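Local coordinates for protein ATP-dependent Clp endopeptidase (Clostridium difficile, PDB 3FES) that probably uses ATP to unfold proteins for degradation by a partner protease, with this helical amino-terminal domain helping to receive substrates or adaptors, at residues K24-N29 with E70-E75; L18-A23 with I80-R85; G64-M69 with N123-Y128; T9-K14 with L41-G46; H35-L40 with H109-I114. All blocks are in the same frame, centred on the assembly; numbering follows the deposited sequence. Where two conformers were deposited one is given.

Interaction 1. Residues K24-N29 with E70-E75; sequences KSLGHN and EGKGEE
The imidazole of H28 sits between E70 and L26, with G71 at its edge. One ring face carries the E70 carboxylate, OE1 lying 3.8 Å from H28 CE1 and the two planes 30° apart; the other face is backed by L26 CB over its centre. A chi1 of -64° places the ring beside the backbone N, and chi2 (171°) turns NE2 to G71 O, to which it donates at 2.8 Å, the oxygen lying in the ring plane. The backbone adds a second bond: G73 N donates to L26 O, 2.8 Å, from above the carbonyl plane, while G27 closes helix 10-25 in a Schellman motif. Further along, one water donates to both S25 O and G73 O. A second joins S25 OG to E75 OE2; OG is also bonded to E21 O. NE2 evidently carries a hydrogen; with H35 meeting the ring and E34 close to the E70 carboxylate, the gathered negative charge could favour a protonated imidazole.

Interaction 2. Residues L18-A23 with I80-R85; sequences LAFESA and IVLSPR
A23 O probably accepts a hydrogen bond from H28 N, one of the bonds ending helix 10-25, and on the same residue CB meets I80 CD1 at 3.7 Å. I80 CD1 also reaches F20 CD2, so I80 lies across the end of the helix with its longer branch inward. Its first torsion of 69° sets CG1 between the backbone N and the carbonyl carbon, and this branch runs past the phenyl group in the opposite direction, CG1 standing 3.6 Å from F20 CD2. The backbone of I80 takes part too: its O lies in the plane of the F20 ring, at the edge, 3.5 Å from CE2. At the far end of the ring L82 crosses at about a right angle, its CD2 touching F20 CZ at 3.7 Å. V31, from the neighbouring strand 30-31, touches F20, I80 and L82 alike, and V81 between the last two bonds by its backbone to N29 and V31. Across the contact itself no hydrogen bond forms: cohesion is dispersive, with perhaps a small electrostatic gain where the positive rim of the phenyl ring faces a carbonyl oxygen.

Interaction 3. Residues G64-M69 with N123-Y128; sequences GKIVDM and NKILNY
K65 folds its ammonium group over one face of the Y128 ring, toward its rim, NZ 3.9 Å from the centroid and 23° off the normal, a cation-pi contact. The lysine curls rather than stretches, bent at chi2 (-52°) and chi3, which brings NZ back to D68 OD2 as well, 3.5 Å away in a salt bridge. The charge is thus shared between a carboxylate of its own helix and the aromatic ring of the other. Beside this polar rim the packing turns apolar. I125 pushes its CG1 branch between the two helices: CD1 lies 3.9 Å from I66 CG1, and CG1 itself is 3.8 Å from the SE of M69, modelled as selenomethionine. The end methyl of M69 then crosses K124 at a slant, CE to CB 4.0 Å, its chain being bent at the last torsion. The axes of these two segments come within 10.9 Å at closest, their directions at 112°, and contact stays local. Around them, I66 also packs on L26 and H28 and on E34 and L38 of helix 33-43, I125 reaches L62, and Y128 touches Y61 further back on helix 59-70, while L126 packs against helix 132-142.

Interaction 4. Residues T9-K14 with L41-G46; sequences TQRAKK and LREEEG
A salt-bridge network of R11, E43 and E45 ties the first turn of helix 10-25 to the end of helix 33-43 and the short connection that follows it. R11 runs extended from CG to NE, and NE donates to E45 OE1 at 3.0 Å with an N-H...O angle of 161°. The oxygen lies close to the guanidinium plane but is itself approached on its anti side, out of the carboxylate plane; NH2 adds a weak second bond to the same atom. E45 crosses the arginine at about a right angle, whereas E43 comes at a slant to its stem, OE2 resting against CB, CG and CD, 3.3 Å from R11 CG, with a long salt bridge, 4.0 Å, from OE2 to R11 NE. E43 can do this because its CG is anti to the backbone N (chi1 -177°) and the chain bends sharply at chi2. The bend also delivers OE1 to G46 N, which donates to its syn lone pair at 2.8 Å. K14 completes the contact through its aliphatic part, CG standing 4.1 Å from E43 CG. In the buried E43 carboxylate OE1 is thus fixed by a backbone N-H, while OE2 feels R11 only through the long salt bridge. T9 caps helix 10-25, OG1 accepting from A12 N at 3.0 Å; G46 is the N-cap residue of helix 47-55, in a tight connection between consecutive helices of the bundle.

Interaction 5. Residues H35-L40 with H109-I114; sequences HILLGL and HILLAI
I36 comes first, meeting I110 branch to branch: the two CG2 methyls are 3.5 Å apart, tighter than an ordinary van der Waals contact. Each of these methyls is anti to its own backbone N, which aims it across the gap, and the side chains cross at about a right angle. The same methyl of I36 also lies 3.9 Å from I114 CD1. L37 follows on one flank, its CG likewise anti to N (chi1 -171°), and brings CD1 to within 3.7 Å of L111 CD1. One turn on from I36, L40 faces I114 tip to tip, CD1 to CD1 at 3.7 Å, and with the same methyl leans on I110 CG2 at 4.0 Å and on L111 CB. All six side chains are buried, and no polar bond crosses between the helices. Helix 10-25 closes over this layer through A12 and A15, and helix 84-99 touches it through S86 and S93. The segment axes approach to 10.6 Å, their directions at 147°, roughly antiparallel. Counterparts pair, I36 with I110, L37 with L111, L40 with I114, in sequences HILLGL and HILLAI of the two family repeats, consistent with the pseudo-twofold core expected of a Clp amino-terminal domain.

In the fold
Interaction 5 lies about 2 Å from the chain's centre, buried and wholly apolar. Interactions 2, 3 and 4 are partly buried, and interaction 2 is likewise apolar across its segments. Interaction 1, about 18 Å from the centre, is a surface contact made of a backbone bond, a histidine-to-carbonyl bond and bridging waters. Helix 10-25 serves interactions 4, 2 and 1 in turn from its start to its end, and interactions 4 and 5 share helix 33-43. R42, from a segment of interaction 4, probably bonds S22 of interaction 2. H28 links interaction 1 to I66 of interaction 3. On opposite sides of the centre, interaction 3 puts a cation-pi contact beside apolar packing, whereas interaction 4 is chiefly a salt-bridge network.

Interaction 1. Residues K24-N29 with E70-E75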
# COMPACT_ATOMS: atom_id res chain seq x y z
N LYS A 24 -7.54 5.70 -10.65
CA LYS A 24 -8.14 6.14 -11.89
C LYS A 24 -9.41 5.33 -12.23
O LYS A 24 -10.45 5.92 -12.61
CB LYS A 24 -7.15 6.00 -13.04
CG LYS A 24 -6.07 7.07 -13.08
CD LYS A 24 -5.24 6.86 -14.36
CE LYS A 24 -3.94 7.62 -14.31
NZ LYS A 24 -3.97 8.72 -15.31
N SER A 25 -9.28 4.01 -12.11
CA SER A 25 -10.36 3.07 -12.36
C SER A 25 -11.61 3.41 -11.58
O SER A 25 -12.71 3.28 -12.10
CB SER A 25 -9.94 1.65 -11.98
OG SER A 25 -9.13 1.10 -12.99
N LEU A 26 -11.41 3.84 -10.33
CA LEU A 26 -12.52 4.16 -9.41
C LEU A 26 -13.02 5.61 -9.51
O LEU A 26 -13.93 6.02 -8.76
CB LEU A 26 -12.08 3.87 -7.98
CG LEU A 26 -11.68 2.42 -7.70
CD1 LEU A 26 -11.00 2.34 -6.37
CD2 LEU A 26 -12.91 1.44 -7.81
N GLY A 27 -12.46 6.38 -10.45
CA GLY A 27 -12.77 7.81 -10.59
C GLY A 27 -12.28 8.63 -9.39
O GLY A 27 -12.92 9.62 -9.00
N HIS A 28 -11.15 8.22 -8.81
CA HIS A 28 -10.54 8.94 -7.68
C HIS A 28 -9.34 9.71 -8.21
O HIS A 28 -8.43 9.11 -8.79
CB HIS A 28 -10.08 7.94 -6.61
CG HIS A 28 -11.20 7.18 -5.98
ND1 HIS A 28 -11.00 6.12 -5.13
CD2 HIS A 28 -12.55 7.31 -6.11
CE1 HIS A 28 -12.17 5.64 -4.74
NE2 HIS A 28 -13.13 6.34 -5.33
N ASN A 29 -9.28 11.02 -8.01
CA ASN A 29 -8.14 11.79 -8.56
C ASN A 29 -7.01 12.00 -7.55
O ASN A 29 -6.01 12.61 -7.85
CB ASN A 29 -8.58 13.09 -9.22
CG ASN A 29 -9.45 13.94 -8.32
OD1 ASN A 29 -9.36 13.87 -7.09
ND2 ASN A 29 -10.34 14.71 -8.93
N GLU A 70 -15.73 5.43 0.03
CA GLU A 70 -15.36 6.60 -0.74
C GLU A 70 -16.24 6.84 -1.93
O GLU A 70 -16.19 7.93 -2.52
CB GLU A 70 -13.96 6.40 -1.34
CG GLU A 70 -12.87 6.54 -0.39
CD GLU A 70 -11.58 6.75 -1.13
OE1 GLU A 70 -11.39 7.82 -1.74
OE2 GLU A 70 -10.78 5.82 -1.15
N GLY A 71 -16.99 5.81 -2.32
CA GLY A 71 -17.81 5.84 -3.53
C GLY A 71 -16.93 5.62 -4.75
O GLY A 71 -15.72 5.47 -4.63
N LYS A 72 -17.55 5.58 -5.93
CA LYS A 72 -16.79 5.54 -7.18
C LYS A 72 -17.42 6.40 -8.25
O LYS A 72 -18.64 6.61 -8.26
CB LYS A 72 -16.53 4.09 -7.65
CG LYS A 72 -17.72 3.28 -8.04
CD LYS A 72 -17.25 1.90 -8.54
CE LYS A 72 -18.27 1.22 -9.45
NZ LYS A 72 -17.69 -0.03 -10.06
N GLY A 73 -16.59 6.94 -9.13
CA GLY A 73 -17.05 7.82 -10.19
C GLY A 73 -16.55 7.28 -11.51
O GLY A 73 -16.01 6.19 -11.54
N GLU A 74 -16.73 8.02 -12.59
CA GLU A 74 -16.30 7.52 -13.90
C GLU A 74 -14.77 7.45 -14.01
O GLU A 74 -14.07 8.17 -13.32
CB GLU A 74 -16.87 8.38 -15.01
CG GLU A 74 -18.39 8.22 -15.17
CD GLU A 74 -19.02 9.40 -15.90
OE1 GLU A 74 -18.81 10.55 -15.47
OE2 GLU A 74 -19.74 9.16 -16.90
N GLU A 75 -14.26 6.59 -14.91
CA GLU A 75 -12.80 6.45 -15.05
C GLU A 75 -12.14 7.77 -15.42
O GLU A 75 -12.67 8.54 -16.21
CB GLU A 75 -12.42 5.36 -16.05
CG GLU A 75 -12.39 3.94 -15.47
CD GLU A 75 -11.13 3.14 -15.86
OE1 GLU A 75 -10.02 3.73 -15.97
OE2 GLU A 75 -11.23 1.90 -16.02
O HOH W 1 -15.24 3.74 -12.37
O HOH W 2 -10.42 -0.45 -15.26

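Interaction 2. Residues L18-A23 with I80-R85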
# COMPACT_ATOMS: atom_id res chain seq x y z
N LEU A 18 0.31 0.57 -9.85
CA LEU A 18 -1.00 -0.08 -9.72
C LEU A 18 -1.92 0.71 -8.80
O LEU A 18 -3.15 0.69 -8.99
CB LEU A 18 -0.87 -1.55 -9.25
CG LEU A 18 -0.32 -2.52 -10.31
CD1 LEU A 18 0.15 -3.79 -9.62
CD2 LEU A 18 -1.36 -2.86 -11.36
N ALA A 19 -1.33 1.42 -7.84
CA ALA A 19 -2.11 2.26 -6.92
C ALA A 19 -2.77 3.39 -7.72
O ALA A 19 -3.98 3.68 -7.57
CB ALA A 19 -1.22 2.81 -5.86
N PHE A 20 -1.97 4.01 -8.60
CA PHE A 20 -2.48 5.05 -9.48
C PHE A 20 -3.54 4.52 -10.45
O PHE A 20 -4.55 5.20 -10.72
CB PHE A 20 -1.32 5.66 -10.28
CG PHE A 20 -0.57 6.76 -9.54
CD1 PHE A 20 0.42 6.46 -8.61
CD2 PHE A 20 -0.83 8.10 -9.81
CE1 PHE A 20 1.14 7.47 -7.96
CE2 PHE A 20 -0.13 9.12 -9.16
CZ PHE A 20 0.85 8.79 -8.20
N GLU A 21 -3.29 3.33 -11.01
CA GLU A 21 -4.23 2.71 -11.96
C GLU A 21 -5.55 2.39 -11.26
O GLU A 21 -6.62 2.59 -11.85
CB GLU A 21 -3.63 1.44 -12.56
CG GLU A 21 -4.50 0.73 -13.59
CD GLU A 21 -3.95 -0.69 -13.88
OE1 GLU A 21 -4.54 -1.68 -13.41
OE2 GLU A 21 -2.91 -0.80 -14.54
N SER A 22 -5.46 1.90 -10.03
CA SER A 22 -6.68 1.65 -9.25
C SER A 22 -7.50 2.90 -8.97
O SER A 22 -8.71 2.88 -9.14
CB SER A 22 -6.36 0.97 -7.95
OG SER A 22 -6.01 -0.38 -8.24
N ALA A 23 -6.84 3.97 -8.52
CA ALA A 23 -7.54 5.24 -8.26
C ALA A 23 -8.26 5.71 -9.53
O ALA A 23 -9.45 6.06 -9.52
CB ALA A 23 -6.52 6.29 -7.79
N ILE A 80 -3.31 12.23 -12.13
CA ILE A 80 -3.84 12.38 -10.78
C ILE A 80 -2.63 12.40 -9.79
O ILE A 80 -1.48 12.22 -10.22
CB ILE A 80 -4.73 11.20 -10.46
CG1 ILE A 80 -3.90 9.94 -10.36
CG2 ILE A 80 -5.85 11.01 -11.55
CD1 ILE A 80 -4.52 8.93 -9.51
N VAL A 81 -2.87 12.59 -8.48
CA VAL A 81 -1.76 12.96 -7.56
C VAL A 81 -1.81 12.26 -6.22
O VAL A 81 -2.88 11.83 -5.80
CB VAL A 81 -1.70 14.51 -7.33
CG1 VAL A 81 -1.44 15.24 -8.67
CG2 VAL A 81 -2.99 15.02 -6.73
N LEU A 82 -0.64 12.11 -5.58
CA LEU A 82 -0.55 11.54 -4.25
C LEU A 82 -1.07 12.53 -3.20
O LEU A 82 -0.77 13.71 -3.26
CB LEU A 82 0.88 11.20 -3.89
CG LEU A 82 1.57 10.15 -4.78
CD1 LEU A 82 3.03 10.14 -4.42
CD2 LEU A 82 0.93 8.80 -4.50
N SER A 83 -1.81 11.99 -2.23
CA SER A 83 -2.18 12.80 -1.06
C SER A 83 -0.91 13.01 -0.16
O SER A 83 0.09 12.30 -0.29
CB SER A 83 -3.22 12.05 -0.23
OG SER A 83 -2.63 10.90 0.30
N PRO A 84 -1.01 13.93 0.82
CA PRO A 84 0.10 14.16 1.75
C PRO A 84 0.42 12.89 2.52
O PRO A 84 1.58 12.55 2.71
CB PRO A 84 -0.49 15.28 2.65
CG PRO A 84 -1.21 16.14 1.65
CD PRO A 84 -2.01 15.00 0.89
N ARG A 85 -0.61 12.14 2.90
CA ARG A 85 -0.37 10.91 3.65
C ARG A 85 0.37 9.84 2.82
O ARG A 85 1.28 9.16 3.33
CB ARG A 85 -1.65 10.31 4.21
CG ARG A 85 -1.37 9.06 5.02
CD ARG A 85 -2.62 8.51 5.72
NE ARG A 85 -3.15 9.38 6.79
CZ ARG A 85 -4.17 10.21 6.64
NH1 ARG A 85 -4.60 10.92 7.67
NH2 ARG A 85 -4.77 10.32 5.45

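Interaction 3. Residues G64-M69 with N123-Y128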
# COMPACT_ATOMS: atom_id res chain seq x y z
N GLY A 64 -13.98 -3.40 -2.91
CA GLY A 64 -15.35 -3.23 -2.39
C GLY A 64 -15.39 -2.30 -1.19
O GLY A 64 -16.26 -1.43 -1.10
N LYS A 65 -14.45 -2.50 -0.25
CA LYS A 65 -14.38 -1.67 0.96
C LYS A 65 -14.04 -0.21 0.64
O LYS A 65 -14.57 0.71 1.27
CB LYS A 65 -13.36 -2.23 1.96
CG LYS A 65 -13.79 -3.52 2.69
CD LYS A 65 -15.18 -3.44 3.36
CE LYS A 65 -15.32 -2.19 4.25
NZ LYS A 65 -16.69 -2.05 4.84
N ILE A 66 -13.18 -0.02 -0.35
CA ILE A 66 -12.81 1.31 -0.78
C ILE A 66 -14.04 2.01 -1.34
O ILE A 66 -14.35 3.13 -0.94
CB ILE A 66 -11.67 1.28 -1.81
CG1 ILE A 66 -10.36 0.87 -1.13
CG2 ILE A 66 -11.50 2.66 -2.49
CD1 ILE A 66 -9.19 0.63 -2.17
N VAL A 67 -14.76 1.32 -2.23
CA VAL A 67 -16.02 1.84 -2.78
C VAL A 67 -17.07 2.12 -1.69
O VAL A 67 -17.68 3.19 -1.68
CB VAL A 67 -16.56 0.99 -3.95
CG1 VAL A 67 -17.98 1.50 -4.44
CG2 VAL A 67 -15.57 1.02 -5.11
N ASP A 68 -17.24 1.19 -0.74
CA ASP A 68 -18.18 1.41 0.38
C ASP A 68 -17.90 2.72 1.08
O ASP A 68 -18.82 3.40 1.54
CB ASP A 68 -18.06 0.30 1.45
CG ASP A 68 -18.57 -1.05 0.99
OD1 ASP A 68 -19.34 -1.12 -0.02
OD2 ASP A 68 -18.17 -2.05 1.64
N MSE A 69 -16.62 3.07 1.20
CA MSE A 69 -16.19 4.17 2.05
C MSE A 69 -16.05 5.49 1.32
O MSE A 69 -16.26 6.53 1.90
CB MSE A 69 -14.86 3.80 2.70
CG MSE A 69 -14.97 2.58 3.63
SE MSE A 69 -13.22 2.12 4.35
CE MSE A 69 -13.27 3.42 5.71
N ASN A 123 -5.48 1.95 6.96
CA ASN A 123 -5.54 1.42 8.34
C ASN A 123 -6.97 1.18 8.82
O ASN A 123 -7.22 0.22 9.56
CB ASN A 123 -4.73 2.29 9.31
CG ASN A 123 -3.21 2.09 9.11
OD1 ASN A 123 -2.48 3.02 8.81
ND2 ASN A 123 -2.76 0.86 9.21
N LYS A 124 -7.91 2.02 8.38
CA LYS A 124 -9.33 1.82 8.71
C LYS A 124 -9.82 0.47 8.18
O LYS A 124 -10.56 -0.24 8.85
CB LYS A 124 -10.21 2.97 8.20
CG LYS A 124 -10.15 4.19 9.09
CD LYS A 124 -11.00 5.34 8.57
CE LYS A 124 -10.77 6.56 9.43
NZ LYS A 124 -11.63 7.70 9.03
N ILE A 125 -9.38 0.12 6.98
CA ILE A 125 -9.75 -1.15 6.38
C ILE A 125 -9.08 -2.31 7.13
O ILE A 125 -9.73 -3.31 7.40
CB ILE A 125 -9.38 -1.20 4.87
CG1 ILE A 125 -10.26 -0.20 4.07
CG2 ILE A 125 -9.49 -2.66 4.34
CD1 ILE A 125 -9.83 0.01 2.61
N LEU A 126 -7.79 -2.19 7.44
CA LEU A 126 -7.12 -3.24 8.23
C LEU A 126 -7.82 -3.42 9.60
O LEU A 126 -8.07 -4.54 10.05
CB LEU A 126 -5.66 -2.92 8.45
CG LEU A 126 -4.85 -2.87 7.14
CD1 LEU A 126 -3.49 -2.29 7.44
CD2 LEU A 126 -4.72 -4.27 6.58
N ASN A 127 -8.14 -2.30 10.23
CA ASN A 127 -8.80 -2.36 11.54
C ASN A 127 -10.18 -2.97 11.46
O ASN A 127 -10.57 -3.77 12.33
CB ASN A 127 -8.90 -0.94 12.13
CG ASN A 127 -7.54 -0.37 12.50
OD1 ASN A 127 -6.57 -1.11 12.62
ND2 ASN A 127 -7.46 0.94 12.66
N TYR A 128 -10.94 -2.58 10.44
CA TYR A 128 -12.32 -3.07 10.23
C TYR A 128 -12.31 -4.58 10.07
O TYR A 128 -13.15 -5.31 10.66
CB TYR A 128 -12.93 -2.38 8.98
CG TYR A 128 -14.37 -2.76 8.72
CD1 TYR A 128 -15.42 -2.00 9.26
CD2 TYR A 128 -14.69 -3.89 7.95
CE1 TYR A 128 -16.76 -2.36 9.04
CE2 TYR A 128 -16.02 -4.25 7.72
CZ TYR A 128 -17.04 -3.48 8.27
OH TYR A 128 -18.34 -3.83 8.04

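Interaction 4. Residues T9-K14 with L41-G46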
# COMPACT_ATOMS: atom_id res chain seq x y z
N THR A 9 12.51 -0.79 -5.29
CA THR A 9 12.69 -1.98 -6.15
C THR A 9 11.69 -1.87 -7.32
O THR A 9 10.70 -1.08 -7.26
CB THR A 9 12.34 -3.26 -5.41
OG1 THR A 9 10.95 -3.19 -5.03
CG2 THR A 9 13.21 -3.46 -4.16
N GLN A 10 11.95 -2.63 -8.39
CA GLN A 10 11.00 -2.75 -9.49
C GLN A 10 9.61 -3.17 -9.07
O GLN A 10 8.63 -2.62 -9.57
CB GLN A 10 11.50 -3.73 -10.55
CG GLN A 10 12.75 -3.31 -11.14
CD GLN A 10 12.64 -1.92 -11.71
OE1 GLN A 10 11.96 -1.72 -12.73
NE2 GLN A 10 13.29 -0.95 -11.06
N ARG A 11 9.51 -4.12 -8.14
CA ARG A 11 8.20 -4.58 -7.64
C ARG A 11 7.48 -3.45 -6.89
O ARG A 11 6.27 -3.32 -7.01
CB ARG A 11 8.31 -5.85 -6.81
CG ARG A 11 8.72 -7.11 -7.63
CD ARG A 11 8.60 -8.37 -6.73
NE ARG A 11 8.84 -9.58 -7.51
CZ ARG A 11 9.95 -10.32 -7.48
NH1 ARG A 11 10.98 -9.97 -6.70
NH2 ARG A 11 10.03 -11.41 -8.25
N ALA A 12 8.23 -2.63 -6.16
CA ALA A 12 7.63 -1.51 -5.39
C ALA A 12 7.14 -0.42 -6.37
O ALA A 12 6.06 0.13 -6.20
CB ALA A 12 8.63 -0.97 -4.38
N LYS A 13 7.93 -0.15 -7.41
CA LYS A 13 7.52 0.78 -8.43
C LYS A 13 6.22 0.27 -9.07
O LYS A 13 5.31 1.06 -9.32
CB LYS A 13 8.58 0.91 -9.53
CG LYS A 13 9.72 1.81 -9.16
CD LYS A 13 10.82 1.69 -10.25
CE LYS A 13 12.06 2.34 -9.71
NZ LYS A 13 13.20 1.89 -10.44
N LYS A 14 6.14 -1.03 -9.34
CA LYS A 14 4.94 -1.61 -9.96
C LYS A 14 3.73 -1.44 -9.07
O LYS A 14 2.64 -1.09 -9.54
CB LYS A 14 5.12 -3.09 -10.28
CG LYS A 14 3.89 -3.74 -10.96
CD LYS A 14 3.67 -3.17 -12.35
CE LYS A 14 2.74 -4.06 -13.19
NZ LYS A 14 2.56 -3.41 -14.57
N LEU A 41 -1.28 -5.24 -3.05
CA LEU A 41 -1.95 -6.54 -3.24
C LEU A 41 -1.93 -6.95 -4.70
O LEU A 41 -1.55 -8.09 -5.04
CB LEU A 41 -3.38 -6.52 -2.69
CG LEU A 41 -4.04 -7.92 -2.66
CD1 LEU A 41 -3.12 -9.04 -2.15
CD2 LEU A 41 -5.26 -7.88 -1.81
N ARG A 42 -2.32 -6.03 -5.56
CA ARG A 42 -2.39 -6.31 -7.00
C ARG A 42 -1.03 -6.66 -7.59
O ARG A 42 -0.95 -7.38 -8.59
CB ARG A 42 -3.01 -5.11 -7.73
CG ARG A 42 -4.51 -4.97 -7.51
CD ARG A 42 -5.07 -3.79 -8.29
NE ARG A 42 -5.00 -4.06 -9.73
CZ ARG A 42 -4.84 -3.15 -10.67
NH1 ARG A 42 -4.74 -1.84 -10.36
NH2 ARG A 42 -4.78 -3.56 -11.94
N GLU A 43 0.05 -6.16 -6.97
CA GLU A 43 1.40 -6.42 -7.49
C GLU A 43 1.75 -7.92 -7.42
O GLU A 43 2.54 -8.40 -8.24
CB GLU A 43 2.45 -5.50 -6.84
CG GLU A 43 3.88 -5.69 -7.40
CD GLU A 43 4.63 -6.87 -6.77
OE1 GLU A 43 4.39 -7.17 -5.58
OE2 GLU A 43 5.49 -7.47 -7.46
N GLU A 44 1.11 -8.64 -6.50
CA GLU A 44 1.10 -10.12 -6.45
C GLU A 44 2.38 -10.81 -5.96
O GLU A 44 2.30 -11.71 -5.12
CB GLU A 44 0.65 -10.75 -7.78
CG GLU A 44 -0.84 -10.67 -8.04
CD GLU A 44 -1.29 -11.47 -9.26
OE1 GLU A 44 -2.25 -11.04 -9.93
OE2 GLU A 44 -0.69 -12.52 -9.57
N GLU A 45 3.53 -10.42 -6.49
CA GLU A 45 4.80 -11.13 -6.25
C GLU A 45 5.56 -10.77 -4.97
O GLU A 45 6.28 -11.60 -4.41
CB GLU A 45 5.73 -10.89 -7.43
CG GLU A 45 5.17 -11.37 -8.75
CD GLU A 45 6.19 -11.27 -9.86
OE1 GLU A 45 7.09 -10.39 -9.80
OE2 GLU A 45 6.10 -12.07 -10.80
N GLY A 46 5.41 -9.52 -4.50
CA GLY A 46 6.26 -9.05 -3.41
C GLY A 46 5.78 -9.50 -2.04
O GLY A 46 4.67 -10.05 -1.88

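Interaction 5. Residues H35-L40 with H109-I114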
# COMPACT_ATOMS: atom_id res chain seq x y z
N HIS A 35 -5.29 3.16 -1.76
CA HIS A 35 -4.91 2.77 -3.10
C HIS A 35 -3.54 2.14 -3.14
O HIS A 35 -3.32 1.22 -3.91
CB HIS A 35 -4.91 3.96 -4.03
CG HIS A 35 -6.20 4.73 -4.04
ND1 HIS A 35 -7.36 4.25 -4.59
CD2 HIS A 35 -6.49 5.96 -3.55
CE1 HIS A 35 -8.31 5.16 -4.47
NE2 HIS A 35 -7.80 6.21 -3.86
N ILE A 36 -2.61 2.67 -2.34
CA ILE A 36 -1.28 2.05 -2.22
C ILE A 36 -1.45 0.62 -1.68
O ILE A 36 -0.81 -0.32 -2.17
CB ILE A 36 -0.37 2.87 -1.27
CG1 ILE A 36 -0.15 4.30 -1.80
CG2 ILE A 36 0.99 2.15 -1.05
CD1 ILE A 36 0.61 5.19 -0.83
N LEU A 37 -2.29 0.44 -0.65
CA LEU A 37 -2.54 -0.91 -0.14
C LEU A 37 -3.08 -1.87 -1.23
O LEU A 37 -2.62 -3.04 -1.36
CB LEU A 37 -3.52 -0.84 1.05
CG LEU A 37 -3.69 -2.15 1.82
CD1 LEU A 37 -2.47 -2.46 2.67
CD2 LEU A 37 -4.88 -2.01 2.74
N LEU A 38 -4.03 -1.37 -2.03
CA LEU A 38 -4.59 -2.17 -3.11
C LEU A 38 -3.52 -2.41 -4.18
O LEU A 38 -3.42 -3.51 -4.74
CB LEU A 38 -5.80 -1.47 -3.73
CG LEU A 38 -6.49 -2.13 -4.93
CD1 LEU A 38 -6.88 -3.61 -4.66
CD2 LEU A 38 -7.69 -1.29 -5.33
N GLY A 39 -2.71 -1.38 -4.43
CA GLY A 39 -1.59 -1.54 -5.39
C GLY A 39 -0.60 -2.63 -4.96
O GLY A 39 -0.10 -3.41 -5.81
N LEU A 40 -0.27 -2.67 -3.66
CA LEU A 40 0.61 -3.69 -3.09
C LEU A 40 0.02 -5.10 -3.28
O LEU A 40 0.76 -6.02 -3.61
CB LEU A 40 0.91 -3.44 -1.60
CG LEU A 40 1.73 -2.14 -1.28
CD1 LEU A 40 1.59 -1.82 0.23
CD2 LEU A 40 3.21 -2.36 -1.73
N HIS A 109 8.69 -2.56 2.81
CA HIS A 109 8.93 -1.25 3.43
C HIS A 109 7.74 -0.31 3.30
O HIS A 109 7.42 0.40 4.25
CB HIS A 109 10.23 -0.58 2.96
CG HIS A 109 11.43 -1.48 3.05
ND1 HIS A 109 12.06 -1.79 4.24
CD2 HIS A 109 12.06 -2.20 2.09
CE1 HIS A 109 13.05 -2.63 4.00
NE2 HIS A 109 13.09 -2.88 2.70
N ILE A 110 7.06 -0.35 2.16
CA ILE A 110 5.85 0.45 1.95
C ILE A 110 4.75 -0.04 2.89
O ILE A 110 4.10 0.75 3.52
CB ILE A 110 5.42 0.45 0.49
CG1 ILE A 110 6.59 1.00 -0.36
CG2 ILE A 110 4.10 1.31 0.30
CD1 ILE A 110 6.29 0.99 -1.91
N LEU A 111 4.57 -1.35 3.00
CA LEU A 111 3.52 -1.85 3.90
C LEU A 111 3.87 -1.55 5.37
O LEU A 111 3.00 -1.17 6.16
CB LEU A 111 3.27 -3.38 3.65
CG LEU A 111 2.12 -3.97 4.49
CD1 LEU A 111 0.79 -3.23 4.28
CD2 LEU A 111 1.97 -5.51 4.15
N LEU A 112 5.14 -1.67 5.74
CA LEU A 112 5.59 -1.28 7.10
C LEU A 112 5.18 0.18 7.41
O LEU A 112 4.74 0.55 8.52
CB LEU A 112 7.11 -1.35 7.15
CG LEU A 112 7.88 -1.69 8.40
CD1 LEU A 112 7.17 -2.72 9.28
CD2 LEU A 112 9.20 -2.28 7.86
N ALA A 113 5.41 1.02 6.41
CA ALA A 113 5.13 2.46 6.53
C ALA A 113 3.64 2.76 6.63
O ALA A 113 3.25 3.64 7.42
CB ALA A 113 5.75 3.16 5.27
N ILE A 114 2.82 2.04 5.84
CA ILE A 114 1.36 2.18 5.94
C ILE A 114 0.95 1.91 7.38
O ILE A 114 0.26 2.72 8.01
CB ILE A 114 0.61 1.22 4.98
CG1 ILE A 114 0.74 1.73 3.52
CG2 ILE A 114 -0.91 1.19 5.30
CD1 ILE A 114 0.17 0.74 2.49